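Local coordinates for RTX-adhesin (Marinomonas primoryensis, PDB 5IRB), which probably helps anchor a giant ice-binding adhesin, through a string of calcium-bound beta-sandwich domains, at the surface of its Antarctic bacterium, at residues Q185-G190 and A199-S204; T113-S118 and S137-L142. All coordinates share one frame; numbering follows the deposited sequence.

Contact 1. Residues Q185-G190 and A199-S204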
loop_
_atom_site.group_PDB
_atom_site.type_symbol
_atom_site.label_atom_id
_atom_site.label_comp_id
_atom_site.label_asym_id
_atom_site.label_seq_id
_atom_site.Cartn_x
_atom_site.Cartn_y
_atom_site.Cartn_z
ATOM N N GLN A 185 1.497 6.052 -5.797
ATOM C CA GLN A 185 2.417 5.259 -4.998
ATOM C C GLN A 185 2.202 5.355 -3.495
ATOM O O GLN A 185 1.836 6.414 -2.972
ATOM C CB GLN A 185 3.859 5.619 -5.304
ATOM C CG GLN A 185 4.330 5.068 -6.614
ATOM C CD GLN A 185 5.711 4.450 -6.493
ATOM O OE1 GLN A 185 5.981 3.399 -7.076
ATOM N NE2 GLN A 185 6.588 5.085 -5.712
ATOM N N VAL A 186 2.315 4.198 -2.846
ATOM C CA VAL A 186 2.329 4.070 -1.394
ATOM C C VAL A 186 3.659 3.461 -0.953
ATOM O O VAL A 186 4.095 2.466 -1.530
ATOM C CB VAL A 186 1.174 3.192 -0.905
ATOM C CG1 VAL A 186 1.155 3.126 0.596
ATOM C CG2 VAL A 186 -0.156 3.785 -1.399
ATOM N N SER A 187 4.304 4.048 0.054
ATOM C CA SER A 187 5.600 3.536 0.516
ATOM C C SER A 187 5.654 3.270 1.994
ATOM O O SER A 187 4.957 3.926 2.782
ATOM C CB SER A 187 6.717 4.522 0.205
ATOM O OG SER A 187 6.814 4.757 -1.177
ATOM N N VAL A 188 6.577 2.387 2.366
ATOM C CA VAL A 188 6.861 2.112 3.754
ATOM C C VAL A 188 8.359 2.318 3.893
ATOM O O VAL A 188 9.145 1.827 3.091
ATOM C CB VAL A 188 6.444 0.672 4.214
ATOM C CG1 VAL A 188 7.090 -0.440 3.372
ATOM C CG2 VAL A 188 6.800 0.478 5.677
ATOM N N THR A 189 8.757 3.081 4.899
ATOM C CA THR A 189 10.163 3.288 5.139
ATOM C C THR A 189 10.501 2.955 6.591
ATOM O O THR A 189 9.651 3.047 7.474
ATOM C CB THR A 189 10.541 4.735 4.819
ATOM O OG1 THR A 189 9.791 5.593 5.686
ATOM C CG2 THR A 189 10.154 5.080 3.382
ATOM N N GLY A 190 11.744 2.572 6.830
ATOM C CA GLY A 190 12.183 2.292 8.178
ATOM C C GLY A 190 13.643 1.902 8.217
ATOM O O GLY A 190 14.373 2.147 7.263
ATOM N N ALA A 199 13.169 0.746 2.137
ATOM C CA ALA A 199 11.961 1.329 1.608
ATOM C C ALA A 199 11.286 0.269 0.752
ATOM O O ALA A 199 11.957 -0.464 0.031
ATOM C CB ALA A 199 12.273 2.579 0.805
ATOM N N GLY A 200 9.976 0.123 0.904
ATOM C CA GLY A 200 9.189 -0.679 -0.017
ATOM C C GLY A 200 8.095 0.195 -0.596
ATOM O O GLY A 200 7.629 1.119 0.064
ATOM N N THR A 201 7.700 -0.072 -1.833
ATOM C CA THR A 201 6.642 0.707 -2.478
ATOM C C THR A 201 5.741 -0.189 -3.314
ATOM O O THR A 201 6.149 -1.282 -3.735
ATOM C CB THR A 201 7.192 1.773 -3.436
ATOM O OG1 THR A 201 7.672 1.112 -4.617
ATOM C CG2 THR A 201 8.319 2.592 -2.811
ATOM N N THR A 202 4.553 0.314 -3.610
ATOM C CA THR A 202 3.597 -0.384 -4.459
ATOM C C THR A 202 2.724 0.671 -5.058
ATOM O O THR A 202 2.634 1.796 -4.539
ATOM C CB THR A 202 2.693 -1.387 -3.698
ATOM O OG1 THR A 202 2.015 -2.229 -4.632
ATOM C CG2 THR A 202 1.661 -0.671 -2.852
ATOM N N THR A 203 2.091 0.326 -6.168
ATOM C CA THR A 203 1.214 1.267 -6.824
ATOM C C THR A 203 -0.243 0.850 -6.636
ATOM O O THR A 203 -0.625 -0.270 -6.962
ATOM C CB THR A 203 1.571 1.387 -8.298
ATOM O OG1 THR A 203 2.873 1.992 -8.396
ATOM C CG2 THR A 203 0.531 2.236 -9.014
ATOM N N SER A 204 -1.046 1.754 -6.092
ATOM C CA SER A 204 -2.470 1.522 -5.950
ATOM C C SER A 204 -3.216 2.203 -7.093
ATOM O O SER A 204 -3.010 3.389 -7.381
ATOM C CB SER A 204 -2.969 2.041 -4.602
ATOM O OG SER A 204 -4.354 1.759 -4.421
HETATM O O HOH W 1 5.267 0.815 -7.351
#
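V186 and T202 face each other as an antiparallel hydrogen-bonded pair, and both polar backbone atoms of each are spent on the other. The N-H of V186 meets T202 O at 3.0 Å almost straight, at 176°, whereas the return bond from T202 N to V186 O is more bent, at 148°. V188 and G200 repeat the scheme two residues on. V188 N lies 2.8 Å from G200 O, and G200 N returns the bond to V188 O. The same carbonyls also accept CA-H...O contacts: T201 CA, between the pairs, sits 3.2 Å from V186 O, and A199 CA, just beyond the second pair, is equally close to V188 O.

On the face carrying Q185, S187, T201 and T203 the side chains are linked more loosely. A water gives a proton to Q185 OE1 at 2.7 Å and stands 2.9 Å from T203 OG1, bridging the strands where the two groups do not bond directly; the glutamine is poorly ordered. The methyl CG2 of T201, rather than its hydroxyl, faces S187 OG at 3.1 Å, because OG1 is turned between the backbone N and carbonyl carbon (chi1 74°).

Strands 183-191 and 197-208 thus form a hairpin. Strand 149-154 continues the sheet beyond 183-191, bonding through its backbone to S187 and T189, while V186 and T202 turn inward onto strand 112-116 of the facing sheet.

Contact 2. Residues T113-S118 and S137-L142; sequences TIRVNS and SGRVGL
R115 and R139 extend from the same face of their paired strands, and the guanidinium of R115 rests on the other arginine's aliphatic part. R139 CB lies 3.8 Å above the plane of that group, over its centre, while R139 CD reaches to 3.5 Å from R115 NH2. Their guanidinium planes are only 16° apart but displaced, since the R139 chain runs extended and carries its own charge onward. With CG between the backbone N and carbonyl carbon (chi1 67°), the R115 side chain rises so that its end leans over the neighbouring strand.

On the opposite face I114 and V140 cross at an angle, CG1 to CG1 4.1 Å, and both touch W169 of the third strand. This three-stranded antiparallel sheet, with 133-142 at its centre, is one layer of an immunoglobulin-like beta-sandwich; I114 and V140 point into its core, against V188 of the other layer.

Strand 112-116 ends at V116, yet N117 keeps its hold on S137. Its backbone N bonds to S137 O, and its side-chain ND2 gives a hydrogen bond to S137 OG at 2.7 Å, the hydroxyl lying in the amide plane. A water bridges ND2 to G138 O. At the other end T113 CG2 packs against L142 CD1 at 3.6 Å, while T113 OG1 leans over the bare CA of G141, 3.1 Å away.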
loop_
_atom_site.group_PDB
_atom_site.type_symbol
_atom_site.label_atom_id
_atom_site.label_comp_id
_atom_site.label_asym_id
_atom_site.label_seq_id
_atom_site.Cartn_x
_atom_site.Cartn_y
_atom_site.Cartn_z
ATOM N N THR A 113 8.200 -4.980 1.990
ATOM C CA THR A 113 7.130 -4.984 1.006
ATOM C C THR A 113 5.933 -4.198 1.550
ATOM O O THR A 113 5.806 -3.996 2.755
ATOM C CB THR A 113 6.677 -6.402 0.635
ATOM O OG1 THR A 113 6.176 -7.078 1.796
ATOM C CG2 THR A 113 7.831 -7.215 0.000
ATOM N N ILE A 114 5.012 -3.836 0.651
ATOM C CA ILE A 114 3.764 -3.164 1.051
ATOM C C ILE A 114 2.693 -3.527 0.021
ATOM O O ILE A 114 2.980 -3.650 -1.168
ATOM C CB ILE A 114 3.947 -1.629 1.179
ATOM C CG1 ILE A 114 2.658 -0.944 1.657
ATOM C CG2 ILE A 114 4.472 -1.041 -0.118
ATOM C CD1 ILE A 114 2.869 0.475 2.172
ATOM N N ARG A 115 1.488 -3.808 0.504
ATOM C CA ARG A 115 0.340 -3.917 -0.394
ATOM C C ARG A 115 -0.769 -2.949 0.065
ATOM O O ARG A 115 -0.864 -2.590 1.249
ATOM C CB ARG A 115 -0.183 -5.361 -0.452
ATOM C CG ARG A 115 -0.786 -5.850 0.856
ATOM C CD ARG A 115 -1.093 -7.341 0.853
ATOM N NE ARG A 115 -2.131 -7.687 1.830
ATOM C CZ ARG A 115 -1.973 -8.524 2.861
ATOM N NH1 ARG A 115 -2.996 -8.761 3.678
ATOM N NH2 ARG A 115 -0.809 -9.132 3.075
ATOM N N VAL A 116 -1.599 -2.543 -0.891
ATOM C CA VAL A 116 -2.744 -1.674 -0.651
ATOM C C VAL A 116 -4.029 -2.383 -1.084
ATOM O O VAL A 116 -4.114 -2.904 -2.199
ATOM C CB VAL A 116 -2.610 -0.340 -1.395
ATOM C CG1 VAL A 116 -3.819 0.564 -1.116
ATOM C CG2 VAL A 116 -1.326 0.359 -0.984
ATOM N N ASN A 117 -4.984 -2.440 -0.158
ATOM C CA ASN A 117 -6.290 -3.035 -0.384
ATOM C C ASN A 117 -7.115 -2.234 -1.403
ATOM O O ASN A 117 -6.739 -1.131 -1.800
ATOM C CB ASN A 117 -7.064 -3.124 0.943
ATOM C CG ASN A 117 -6.355 -3.979 1.986
ATOM O OD1 ASN A 117 -5.864 -5.067 1.692
ATOM N ND2 ASN A 117 -6.309 -3.486 3.217
ATOM N N SER A 118 -8.271 -2.758 -1.775
ATOM C CA SER A 118 -9.130 -2.010 -2.691
ATOM C C SER A 118 -9.601 -0.677 -2.078
ATOM O O SER A 118 -9.737 -0.535 -0.851
ATOM C CB SER A 118 -10.311 -2.899 -3.120
ATOM O OG SER A 118 -11.206 -3.087 -2.037
ATOM N N SER A 137 -6.124 1.343 3.171
ATOM C CA SER A 137 -5.487 0.417 4.100
ATOM C C SER A 137 -4.670 -0.628 3.350
ATOM O O SER A 137 -4.757 -0.759 2.125
ATOM C CB SER A 137 -6.539 -0.251 5.003
ATOM O OG SER A 137 -7.354 -1.174 4.268
ATOM N N GLY A 138 -3.878 -1.378 4.098
ATOM C CA GLY A 138 -2.999 -2.360 3.501
ATOM C C GLY A 138 -2.221 -3.057 4.584
ATOM O O GLY A 138 -2.588 -2.988 5.756
ATOM N N ARG A 139 -1.156 -3.752 4.188
ATOM C CA ARG A 139 -0.290 -4.410 5.150
ATOM C C ARG A 139 1.143 -4.216 4.666
ATOM O O ARG A 139 1.355 -3.872 3.515
ATOM C CB ARG A 139 -0.669 -5.889 5.281
ATOM C CG ARG A 139 -0.133 -6.578 6.547
ATOM C CD ARG A 139 -0.225 -8.089 6.402
ATOM N NE ARG A 139 0.325 -8.827 7.543
ATOM C CZ ARG A 139 1.630 -9.017 7.773
ATOM N NH1 ARG A 139 2.534 -8.487 6.953
ATOM N NH2 ARG A 139 2.041 -9.727 8.837
ATOM N N VAL A 140 2.126 -4.425 5.533
ATOM C CA VAL A 140 3.526 -4.420 5.091
ATOM C C VAL A 140 4.108 -5.813 5.336
ATOM O O VAL A 140 3.539 -6.607 6.094
ATOM C CB VAL A 140 4.363 -3.329 5.793
ATOM C CG1 VAL A 140 3.843 -1.936 5.437
ATOM C CG2 VAL A 140 4.340 -3.513 7.287
ATOM N N GLY A 141 5.182 -6.168 4.635
ATOM C CA GLY A 141 5.733 -7.500 4.814
ATOM C C GLY A 141 7.249 -7.553 4.852
ATOM O O GLY A 141 7.917 -6.519 4.802
ATOM N N LEU A 142 7.770 -8.777 4.844
ATOM C CA LEU A 142 9.192 -9.072 4.975
ATOM C C LEU A 142 9.777 -8.345 6.190
ATOM O O LEU A 142 9.300 -8.559 7.303
ATOM C CB LEU A 142 9.940 -8.710 3.692
ATOM C CG LEU A 142 9.486 -9.556 2.486
ATOM C CD1 LEU A 142 10.413 -9.369 1.298
ATOM C CD2 LEU A 142 9.322 -11.060 2.820
HETATM O O HOH W 2 -5.165 -3.607 6.246
HETATM O O HOH W 3 -7.402 0.604 0.593
#

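From the N terminus, the chain enters the middle domain of this fragment along 113-118, and contact 2 closes when 137-142 returns beside it, after a loop of 18 residues that includes calcium ligands such as T120 and D122. Only then does the chain pass through strands 149-154, 157-162 and 168-174 to 185-190, where contact 1 closes a shorter loop of eight residues with 199-204. The two are therefore in series, neither nested nor crossed. In space they lie in the two facing sheets of one sandwich, contact 2 in the three-stranded sheet and contact 1 in the five-stranded one, centres about 9 Å apart: V186 CG1 meets I114 CD1 at 3.5 Å, and S204 OG lies 3.6 Å from V116 CG1.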